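Local coordinates for TPR repeat-containing protein YrrB (Bacillus subtilis, PDB 2Q7F) that is a possible mediator of complex formation among RNA sulfuration components, RNA processing components and aminoacyl-tRNA synthetases, built from tetratricopeptide repeats, at residues N65-S69 with V70-E74; A161-Q164 with F165-L169. All coordinates share one frame; numbering follows the deposited sequence.

Both contacts are local, each within one continuous run of a tetratricopeptide repeat: contact 1 in TPR 2, contact 2 in TPR 5. Their centres lie about 30 Å apart and their nearest atoms about 21 Å, so they do not touch. Contact 1 is a surface contact, about 20 Å from the centre of the chain, where helix 57-69 gives way to helix 73-86; two of its backbone hydrogen bonds define a Schellman motif, and Leu-67 meets a carboxylate. Contact 2, about 10 Å from the centre and mostly buried, stays inside helix 159-172. There regular i to i+4 bonds run down the backbone, while a sulfur-aromatic pair and a methyl over a ring supply the side-chain chemistry.

Contact 1. Residues N65-S69 with V70-E74; sequences NLLSS and VNELE
Leu-67 and Glu-72 meet across a Schellman motif that ends helix 57-69 and turns the chain into helix 73-86, the helical hairpin of TPR 2. The backbone evidence is the pairing of Glu-72 N with Leu-67 O at 2.9 Å, together with a weak bond from Asn-71 N to Ser-68 O at 3.4 Å. Asn-71 is the C-prime residue, and its positive phi bends the chain back. Leu-67 O also takes a weak bond from Val-70 N, which makes this carbonyl the acceptor for two amides of the turn.

The motif sets the two side chains obliquely against each other. Glu-72 has CG anti to its own carbonyl carbon (chi1 -77°) and runs extended beyond it, which carries the carboxylate past the end of Leu-67. Methyl CD2 of Leu-67 sits over a face of that carboxylate, 3.8 Å from OE2 and 3.9 Å from CD of Glu-72. A methyl offers the acid no polar partner; the charge of OE2 is instead met by Arg-75, a residue the Leu-67 side chain also touches, along with Ala-76 and Phe-79 of helix 73-86. On another side of the turn, Leu-73 brings methyl CD1 to 3.6 Å from Ser-68 O, and the same side chain packs on Val-100 and Val-103 of helix 91-103.

Ser-69 places its hydroxyl between its backbone N and carbonyl carbon (chi1 76°). From there OG reaches back to Leu-66 O at 2.8 Å, in the carbonyl plane and on a lone pair, with a C=O...OG angle of 131°.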
loop_
_atom_site.group_PDB
_atom_site.type_symbol
_atom_site.label_atom_id
_atom_site.label_comp_id
_atom_site.label_asym_id
_atom_site.label_seq_id
_atom_site.Cartn_x
_atom_site.Cartn_y
_atom_site.Cartn_z
ATOM N N ASN A 65 13.027 11.500 9.729
ATOM C CA ASN A 65 13.111 10.045 9.545
ATOM C C ASN A 65 13.538 9.325 10.823
ATOM O O ASN A 65 13.034 8.251 11.140
ATOM C CB ASN A 65 14.060 9.675 8.399
ATOM C CG ASN A 65 13.551 10.133 7.037
ATOM O OD1 ASN A 65 12.372 10.438 6.871
ATOM N ND2 ASN A 65 14.452 10.195 6.057
ATOM N N LEU A 66 14.470 9.920 11.554
ATOM C CA LEU A 66 14.930 9.332 12.794
ATOM C C LEU A 66 13.789 9.385 13.820
ATOM O O LEU A 66 13.472 8.376 14.448
ATOM C CB LEU A 66 16.194 10.052 13.270
ATOM C CG LEU A 66 17.110 9.596 14.423
ATOM C CD1 LEU A 66 16.829 10.389 15.684
ATOM C CD2 LEU A 66 17.096 8.099 14.701
ATOM N N LEU A 67 13.140 10.542 13.936
ATOM C CA LEU A 67 12.047 10.729 14.886
ATOM C C LEU A 67 10.857 9.799 14.671
ATOM O O LEU A 67 10.212 9.402 15.636
ATOM C CB LEU A 67 11.587 12.187 14.903
ATOM C CG LEU A 67 12.575 13.225 15.433
ATOM C CD1 LEU A 67 12.024 14.609 15.154
ATOM C CD2 LEU A 67 12.868 13.041 16.918
ATOM N N SER A 68 10.581 9.464 13.406
ATOM C CA SER A 68 9.555 8.471 13.041
ATOM C C SER A 68 9.852 7.113 13.652
ATOM O O SER A 68 8.945 6.451 14.158
ATOM C CB SER A 68 9.486 8.272 11.523
ATOM O OG SER A 68 9.088 9.435 10.850
ATOM N N SER A 69 11.122 6.699 13.574
ATOM C CA SER A 69 11.531 5.355 13.964
ATOM C C SER A 69 11.615 5.229 15.477
ATOM O O SER A 69 11.811 4.140 16.021
ATOM C CB SER A 69 12.877 4.987 13.323
ATOM O OG SER A 69 13.983 5.618 13.963
ATOM N N VAL A 70 11.455 6.352 16.151
ATOM C CA VAL A 70 11.641 6.429 17.584
ATOM C C VAL A 70 10.317 6.809 18.265
ATOM O O VAL A 70 10.288 7.149 19.455
ATOM C CB VAL A 70 12.844 7.383 17.892
ATOM C CG1 VAL A 70 12.533 8.413 18.952
ATOM C CG2 VAL A 70 14.108 6.577 18.208
ATOM N N ASN A 71 9.229 6.730 17.492
ATOM C CA ASN A 71 7.874 7.015 17.974
ATOM C C ASN A 71 7.561 8.471 18.312
ATOM O O ASN A 71 6.604 8.736 19.041
ATOM C CB ASN A 71 7.513 6.139 19.182
ATOM C CG ASN A 71 6.012 5.984 19.354
ATOM O OD1 ASN A 71 5.446 6.331 20.397
ATOM N ND2 ASN A 71 5.355 5.478 18.324
ATOM N N GLU A 72 8.364 9.407 17.816
ATOM C CA GLU A 72 8.057 10.833 17.946
ATOM C C GLU A 72 7.434 11.351 16.652
ATOM O O GLU A 72 7.977 12.223 15.969
ATOM C CB GLU A 72 9.285 11.646 18.372
ATOM C CG GLU A 72 9.615 11.503 19.860
ATOM C CD GLU A 72 10.954 12.117 20.240
ATOM O OE1 GLU A 72 11.884 11.342 20.549
ATOM O OE2 GLU A 72 11.096 13.370 20.225
ATOM N N LEU A 73 6.262 10.796 16.352
ATOM C CA LEU A 73 5.511 11.062 15.136
ATOM C C LEU A 73 5.141 12.528 14.895
ATOM O O LEU A 73 5.325 13.030 13.779
ATOM C CB LEU A 73 4.271 10.159 15.083
ATOM C CG LEU A 73 4.394 8.806 14.349
ATOM C CD1 LEU A 73 5.798 8.205 14.392
ATOM C CD2 LEU A 73 3.364 7.791 14.846
ATOM N N GLU A 74 4.626 13.212 15.922
ATOM C CA GLU A 74 4.225 14.620 15.770
ATOM C C GLU A 74 5.428 15.510 15.484
ATOM O O GLU A 74 5.378 16.388 14.609
ATOM C CB GLU A 74 3.484 15.137 17.003
ATOM C CG GLU A 74 2.177 14.413 17.314
ATOM C CD GLU A 74 2.409 12.998 17.799
ATOM O OE1 GLU A 74 1.632 12.101 17.433
ATOM O OE2 GLU A 74 3.381 12.774 18.539
#

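Contact 2. Residues A161-Q164 with F165-L169; sequences ARFQ and FGMCL
Residues 161-169, in helix 159-172 and within the fifth tetratricopeptide repeat, carry a Met-aromatic contact one turn long, between Phe-163 and Met-167. Phe-163 has CG anti to the backbone N (chi1 173°), and this sends the ring outward from the helix, leaning toward the following turn, where Met-167 can meet it. Met-167 approaches at a slant: CG lies over one face of the ring, 4.1 Å from Phe-163 CZ. Its SD is nearest the far end of the ring, 3.7 Å from CZ of Phe-163. Measured to the ring centroid the sulfur stands at 4.4 Å, 38° off the normal, so the approach is oblique rather than straight above the centre.

The spacing comes from regular helical bonds. Met-167 N donates to Phe-163 O at 3.2 Å, and the amides of Phe-165, Gly-166 and Cys-168 likewise bond to the carbonyls of Ala-161, Arg-162 and Gln-164. One turn beyond Phe-165, Leu-169 lays methyl CD1 3.5 Å above the centre of the Phe-165 ring, a second i to i+4 pair.

Neighbouring helices and the turns between them complete the packing. Phe-163 meets the ring of His-192, and both it and Met-167 touch Asn-198 of helix 193-205. Arg-162 is held by a salt bridge to Glu-156 and a hydrogen bond to Gln-181.

Replacing Phe-163 with an alanine would probably leave the thioether of Met-167 without its aromatic partner and freer to turn, with a gap facing His-192. Because sulfur and ring are both polarisable and neither carries a formal charge, the pairing rests on dispersion and weak electrostatics.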
loop_
_atom_site.group_PDB
_atom_site.type_symbol
_atom_site.label_atom_id
_atom_site.label_comp_id
_atom_site.label_asym_id
_atom_site.label_seq_id
_atom_site.Cartn_x
_atom_site.Cartn_y
_atom_site.Cartn_z
ATOM N N ALA A 161 1.526 -6.436 -2.939
ATOM C CA ALA A 161 1.044 -5.534 -3.979
ATOM C C ALA A 161 0.134 -6.276 -4.932
ATOM O O ALA A 161 -0.954 -5.810 -5.257
ATOM C CB ALA A 161 2.206 -4.921 -4.741
ATOM N N ARG A 162 0.576 -7.451 -5.361
ATOM C CA ARG A 162 -0.154 -8.216 -6.356
ATOM C C ARG A 162 -1.533 -8.655 -5.861
ATOM O O ARG A 162 -2.494 -8.678 -6.632
ATOM C CB ARG A 162 0.670 -9.407 -6.817
ATOM C CG ARG A 162 0.176 -9.988 -8.109
ATOM C CD ARG A 162 0.925 -11.241 -8.463
ATOM N NE ARG A 162 2.284 -10.926 -8.886
ATOM C CZ ARG A 162 2.657 -10.735 -10.147
ATOM N NH1 ARG A 162 1.780 -10.836 -11.142
ATOM N NH2 ARG A 162 3.917 -10.443 -10.406
ATOM N N PHE A 163 -1.631 -8.988 -4.577
ATOM C CA PHE A 163 -2.918 -9.331 -3.992
ATOM C C PHE A 163 -3.861 -8.122 -3.942
ATOM O O PHE A 163 -5.074 -8.263 -4.144
ATOM C CB PHE A 163 -2.744 -9.942 -2.598
ATOM C CG PHE A 163 -4.042 -10.160 -1.866
ATOM C CD1 PHE A 163 -4.986 -11.061 -2.346
ATOM C CD2 PHE A 163 -4.324 -9.455 -0.706
ATOM C CE1 PHE A 163 -6.192 -11.244 -1.676
ATOM C CE2 PHE A 163 -5.530 -9.640 -0.031
ATOM C CZ PHE A 163 -6.462 -10.532 -0.515
ATOM N N GLN A 164 -3.306 -6.940 -3.686
ATOM C CA GLN A 164 -4.105 -5.713 -3.632
ATOM C C GLN A 164 -4.579 -5.272 -5.018
ATOM O O GLN A 164 -5.686 -4.748 -5.173
ATOM C CB GLN A 164 -3.315 -4.586 -2.975
ATOM C CG GLN A 164 -3.029 -4.811 -1.513
ATOM C CD GLN A 164 -4.228 -4.521 -0.638
ATOM O OE1 GLN A 164 -4.443 -5.189 0.375
ATOM N NE2 GLN A 164 -5.017 -3.521 -1.019
ATOM N N PHE A 165 -3.726 -5.478 -6.018
ATOM C CA PHE A 165 -4.083 -5.205 -7.408
ATOM C C PHE A 165 -5.233 -6.128 -7.835
ATOM O O PHE A 165 -6.231 -5.674 -8.409
ATOM C CB PHE A 165 -2.852 -5.368 -8.309
ATOM C CG PHE A 165 -3.070 -4.956 -9.742
ATOM C CD1 PHE A 165 -3.857 -3.854 -10.064
ATOM C CD2 PHE A 165 -2.449 -5.658 -10.772
ATOM C CE1 PHE A 165 -4.049 -3.471 -11.399
ATOM C CE2 PHE A 165 -2.632 -5.285 -12.114
ATOM C CZ PHE A 165 -3.433 -4.189 -12.428
ATOM N N GLY A 166 -5.099 -7.412 -7.516
ATOM C CA GLY A 166 -6.148 -8.391 -7.781
ATOM C C GLY A 166 -7.513 -7.918 -7.315
ATOM O O GLY A 166 -8.462 -7.866 -8.111
ATOM N N MET A 167 -7.603 -7.560 -6.029
ATOM C CA MET A 167 -8.872 -7.186 -5.399
ATOM C C MET A 167 -9.472 -5.962 -6.061
ATOM O O MET A 167 -10.692 -5.814 -6.163
ATOM C CB MET A 167 -8.679 -6.910 -3.909
ATOM C CG MET A 167 -8.657 -8.142 -3.031
ATOM S SD MET A 167 -8.722 -7.700 -1.283
ATOM C CE MET A 167 -10.496 -7.563 -1.020
ATOM N N CYS A 168 -8.607 -5.059 -6.511
ATOM C CA CYS A 168 -9.057 -3.813 -7.121
ATOM C C CYS A 168 -9.559 -4.055 -8.541
ATOM O O CYS A 168 -10.570 -3.492 -8.961
ATOM C CB CYS A 168 -7.927 -2.783 -7.131
ATOM S SG CYS A 168 -8.479 -1.068 -6.970
ATOM N N LEU A 169 -8.840 -4.898 -9.273
ATOM C CA LEU A 169 -9.268 -5.348 -10.606
ATOM C C LEU A 169 -10.638 -6.016 -10.600
ATOM O O LEU A 169 -11.508 -5.651 -11.388
ATOM C CB LEU A 169 -8.240 -6.329 -11.185
ATOM C CG LEU A 169 -6.939 -5.770 -11.757
ATOM C CD1 LEU A 169 -5.887 -6.869 -11.855
ATOM C CD2 LEU A 169 -7.209 -5.133 -13.120
#